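Local coordinates for Nrps/pks (Streptomyces albus, PDB 4OPE), which probably serves as a ketosynthase domain of the "AT-less" type I oxazolomycin assembly line, catalysing decarboxylative Claisen condensation that extends the growing chain, at residues 84-87 with 88-92; 249-252 with 253-257. All coordinates share one frame; numbering follows the deposited sequence.

Interaction 1. Residues 84-87 with 88-92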
loop_
_atom_site.group_PDB
_atom_site.type_symbol
_atom_site.label_atom_id
_atom_site.label_comp_id
_atom_site.label_asym_id
_atom_site.label_seq_id
_atom_site.Cartn_x
_atom_site.Cartn_y
_atom_site.Cartn_z
ATOM N N SER A 84 -15.861 12.423 -17.187
ATOM C CA SER A 84 -16.089 13.808 -17.539
ATOM C C SER A 84 -14.816 14.612 -17.421
ATOM O O SER A 84 -13.940 14.308 -16.598
ATOM C CB SER A 84 -17.111 14.402 -16.586
ATOM O OG SER A 84 -16.635 14.304 -15.264
ATOM N N GLN A 85 -14.747 15.658 -18.234
ATOM C CA GLN A 85 -13.703 16.669 -18.138
ATOM C C GLN A 85 -13.579 17.232 -16.709
ATOM O O GLN A 85 -12.481 17.432 -16.210
ATOM C CB GLN A 85 -14.008 17.799 -19.126
ATOM C CG GLN A 85 -13.234 19.087 -18.901
ATOM C CD GLN A 85 -11.763 18.913 -19.160
ATOM O OE1 GLN A 85 -11.368 18.086 -19.980
ATOM N NE2 GLN A 85 -10.934 19.694 -18.469
ATOM N N VAL A 86 -14.714 17.490 -16.078
ATOM C CA VAL A 86 -14.731 18.114 -14.771
ATOM C C VAL A 86 -14.174 17.146 -13.748
ATOM O O VAL A 86 -13.337 17.533 -12.932
ATOM C CB VAL A 86 -16.144 18.717 -14.390
ATOM C CG1 VAL A 86 -16.565 18.460 -12.938
ATOM C CG2 VAL A 86 -16.135 20.231 -14.628
ATOM N N GLU A 87 -14.616 15.900 -13.784
ATOM C CA GLU A 87 -14.052 14.934 -12.872
ATOM C C GLU A 87 -12.515 14.900 -13.032
ATOM O O GLU A 87 -11.794 14.891 -12.045
ATOM C CB GLU A 87 -14.662 13.542 -13.067
ATOM C CG GLU A 87 -13.964 12.480 -12.220
ATOM C CD GLU A 87 -14.813 11.237 -11.919
ATOM O OE1 GLU A 87 -15.613 10.777 -12.793
ATOM O OE2 GLU A 87 -14.650 10.704 -10.788
ATOM N N ALA A 88 -12.018 14.905 -14.261
ATOM C CA ALA A 88 -10.582 14.809 -14.497
ATOM C C ALA A 88 -9.796 15.935 -13.836
ATOM O O ALA A 88 -8.755 15.676 -13.214
ATOM C CB ALA A 88 -10.263 14.765 -15.992
ATOM N N GLU A 89 -10.285 17.167 -13.974
ATOM C CA GLU A 89 -9.651 18.312 -13.341
ATOM C C GLU A 89 -9.506 18.136 -11.825
ATOM O O GLU A 89 -8.624 18.746 -11.228
ATOM C CB GLU A 89 -10.472 19.578 -13.549
ATOM C CG GLU A 89 -10.522 20.129 -14.948
ATOM C CD GLU A 89 -11.489 21.303 -15.080
ATOM O OE1 GLU A 89 -11.445 21.970 -16.142
ATOM O OE2 GLU A 89 -12.291 21.560 -14.136
ATOM N N HIS A 90 -10.391 17.339 -11.228
ATOM C CA HIS A 90 -10.506 17.254 -9.772
ATOM C C HIS A 90 -9.741 16.056 -9.198
ATOM O O HIS A 90 -9.650 15.931 -7.973
ATOM C CB HIS A 90 -11.996 17.266 -9.303
ATOM C CG HIS A 90 -12.629 18.624 -9.352
ATOM N ND1 HIS A 90 -13.229 19.127 -10.488
ATOM C CD2 HIS A 90 -12.715 19.603 -8.423
ATOM C CE1 HIS A 90 -13.660 20.354 -10.259
ATOM N NE2 HIS A 90 -13.360 20.667 -9.011
ATOM N N ILE A 91 -9.196 15.182 -10.052
ATOM C CA ILE A 91 -8.305 14.156 -9.550
ATOM C C ILE A 91 -6.859 14.370 -9.973
ATOM O O ILE A 91 -6.570 14.987 -10.994
ATOM C CB ILE A 91 -8.753 12.746 -9.914
ATOM C CG1 ILE A 91 -8.378 12.448 -11.341
ATOM C CG2 ILE A 91 -10.244 12.625 -9.681
ATOM C CD1 ILE A 91 -8.772 11.064 -11.801
ATOM N N ASP A 92 -5.985 13.824 -9.124
ATOM C CA ASP A 92 -4.538 13.966 -9.178
ATOM C C ASP A 92 -4.033 13.441 -10.496
ATOM O O ASP A 92 -4.499 12.414 -10.940
ATOM C CB ASP A 92 -3.939 13.115 -8.053
ATOM C CG ASP A 92 -2.522 13.490 -7.716
ATOM O OD1 ASP A 92 -1.650 13.493 -8.619
ATOM O OD2 ASP A 92 -2.284 13.759 -6.517
#
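Side chain meets side chain where Q85 reaches along the short helix 85-90 to E89, one turn on. The amide NE2 of Q85 donates to OE1 of E89 at 3.3 Å; the oxygen lies in the amide plane but is itself approached from above its carboxylate, the two flat groups standing 85° apart. The bend of the Q85 chain at chi2 brings the amide over to the glutamate, and NE2 also donates to the carbonyl of R574.

Side chain meets backbone at both ends of the helix. S84 is the N-cap: its OG accepts from the backbone N of E87 at 3.0 Å. At the other end H90 folds back, CG beside its own backbone N (chi1 -76°), and ND1 donates to O of V86 at 2.9 Å. That bond is nearly straight at 173°, in the ring plane of H90 but above the carbonyl plane of V86.

The backbone supplies the rest. A88 N to S84 O and E89 N to Q85 O are regular i to i+4 bonds, whereas H90 N turns mainly to O of E87 at 2.9 Å, its bond to V86 O being weak. The helix thus tightens as it ends, and the V86 carbonyl takes its strong bond from the imidazole instead. ND1 of H90 would then carry a proton, which probably favours the ND1-protonated form or the doubly protonated ring.

Interaction 2. Residues 249-252 with 253-257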
loop_
_atom_site.group_PDB
_atom_site.type_symbol
_atom_site.label_atom_id
_atom_site.label_comp_id
_atom_site.label_asym_id
_atom_site.label_seq_id
_atom_site.Cartn_x
_atom_site.Cartn_y
_atom_site.Cartn_z
ATOM N N LYS A 249 3.923 -12.444 -14.957
ATOM C CA LYS A 249 3.334 -13.708 -15.432
ATOM C C LYS A 249 4.206 -14.861 -14.937
ATOM O O LYS A 249 5.408 -14.679 -14.784
ATOM C CB LYS A 249 3.407 -13.742 -16.955
ATOM C CG LYS A 249 2.157 -14.108 -17.722
ATOM C CD LYS A 249 2.136 -13.356 -19.034
ATOM C CE LYS A 249 0.804 -13.481 -19.774
ATOM N NZ LYS A 249 0.510 -12.226 -20.552
ATOM N N ARG A 250 3.629 -16.038 -14.725
ATOM C CA ARG A 250 4.423 -17.261 -14.587
ATOM C C ARG A 250 5.133 -17.590 -15.880
ATOM O O ARG A 250 4.538 -17.435 -16.957
ATOM C CB ARG A 250 3.549 -18.437 -14.222
ATOM C CG ARG A 250 3.132 -18.421 -12.782
ATOM C CD ARG A 250 2.392 -19.678 -12.460
ATOM N NE ARG A 250 1.699 -19.641 -11.178
ATOM C CZ ARG A 250 2.282 -19.858 -10.001
ATOM N NH1 ARG A 250 3.602 -20.081 -9.913
ATOM N NH2 ARG A 250 1.533 -19.835 -8.900
ATOM N N ARG A 251 6.392 -18.048 -15.796
ATOM C CA ARG A 251 7.131 -18.408 -17.017
ATOM C C ARG A 251 6.323 -19.334 -17.929
ATOM O O ARG A 251 6.228 -19.091 -19.135
ATOM C CB ARG A 251 8.469 -19.083 -16.731
ATOM C CG ARG A 251 9.416 -18.941 -17.926
ATOM C CD ARG A 251 10.405 -20.079 -18.131
ATOM N NE ARG A 251 11.714 -19.893 -17.484
ATOM C CZ ARG A 251 12.701 -19.083 -17.908
ATOM N NH1 ARG A 251 13.838 -19.060 -17.211
ATOM N NH2 ARG A 251 12.574 -18.282 -18.993
ATOM N N SER A 252 5.734 -20.372 -17.336
ATOM C CA SER A 252 4.928 -21.318 -18.075
ATOM C C SER A 252 3.819 -20.619 -18.842
ATOM O O SER A 252 3.551 -20.955 -19.991
ATOM C CB SER A 252 4.333 -22.366 -17.148
ATOM O OG SER A 252 3.654 -21.764 -16.060
ATOM N N ALA A 253 3.171 -19.633 -18.254
ATOM C CA ALA A 253 2.107 -18.984 -18.995
ATOM C C ALA A 253 2.667 -18.130 -20.123
ATOM O O ALA A 253 2.089 -18.094 -21.192
ATOM C CB ALA A 253 1.189 -18.197 -18.084
ATOM N N ALA A 254 3.798 -17.467 -19.900
ATOM C CA ALA A 254 4.421 -16.674 -20.948
ATOM C C ALA A 254 4.890 -17.522 -22.117
ATOM O O ALA A 254 4.748 -17.130 -23.268
ATOM C CB ALA A 254 5.608 -15.924 -20.387
ATOM N N GLU A 255 5.507 -18.660 -21.822
ATOM C CA GLU A 255 5.964 -19.571 -22.884
ATOM C C GLU A 255 4.764 -20.073 -23.663
ATOM O O GLU A 255 4.732 -19.934 -24.869
ATOM C CB GLU A 255 6.814 -20.730 -22.337
ATOM C CG GLU A 255 8.269 -20.309 -22.083
ATOM C CD GLU A 255 9.087 -21.347 -21.323
ATOM O OE1 GLU A 255 8.603 -22.477 -21.123
ATOM O OE2 GLU A 255 10.227 -21.026 -20.919
ATOM N N ALA A 256 3.756 -20.574 -22.965
ATOM C CA ALA A 256 2.518 -20.970 -23.608
ATOM C C ALA A 256 1.903 -19.880 -24.487
ATOM O O ALA A 256 1.482 -20.162 -25.597
ATOM C CB ALA A 256 1.509 -21.432 -22.586
ATOM N N ASP A 257 1.868 -18.642 -24.030
ATOM C CA ASP A 257 1.190 -17.588 -24.796
ATOM C C ASP A 257 2.073 -16.981 -25.882
ATOM O O ASP A 257 1.661 -16.023 -26.536
ATOM C CB ASP A 257 0.705 -16.455 -23.862
ATOM C CG ASP A 257 -0.372 -16.916 -22.846
ATOM O OD1 ASP A 257 -0.656 -18.134 -22.700
ATOM O OD2 ASP A 257 -0.932 -16.032 -22.171
#
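The carbonyl O of R250, the N-cap residue of helix 251-256, receives two backbone N-H groups: A254 N at 3.0 Å in a good bond and A253 N in a weak, strongly bent one. The next two bonds follow the same i to i+4 pattern, with E255 N on O of R251 at 2.8 Å and A256 N on O of S252.

The side chains of R251 and E255 cross at a slant, their guanidinium and carboxylate planes 29° apart. R251 swings CG away from its own N (chi1 -158°), and the chain then bends at chi2 and chi3; OE2 of E255 sits oblique to the guanidinium, and the salt bridge to it from NE is long, 3.9 Å. The firmer partner is E8, which pairs with NH1 of R251. With an alanine here, E8 is likely to lose its salt-bridge partner and E255 the more distant positive charge beside it. At the strand end, CG of K249 packs at 4.2 Å against CB of A253, while its NZ stays 4.4 Å from OD2 of D257, opposite charges too far apart for a salt bridge.

The segment joins strand 242-250 directly to helix 251-256. K249 and R251 pair through their backbones with V10 and E8, and A254 packs on V10 and V12 of the adjoining strand 9-17.

In the fold
Both interactions are local contacts within short helices and their ends, partly buried and away from the centre of the chain, and their centres lie about 38 Å apart without touching. Interaction 1 is confined to helix 85-90 and the residues leading to helix 93-108, beside loop residues near the C-terminal end such as C575 and L577. Interaction 2 instead continues a strand of the large mixed sheet into a helix, so its inner face rests on the neighbouring strand. The chemistry differs accordingly: an amide and an imidazole are the side-chain donors in interaction 1, whereas interaction 2 has only long charge pairs between its own side chains, R251 making its firmer bridge to E8, over a regular helical backbone.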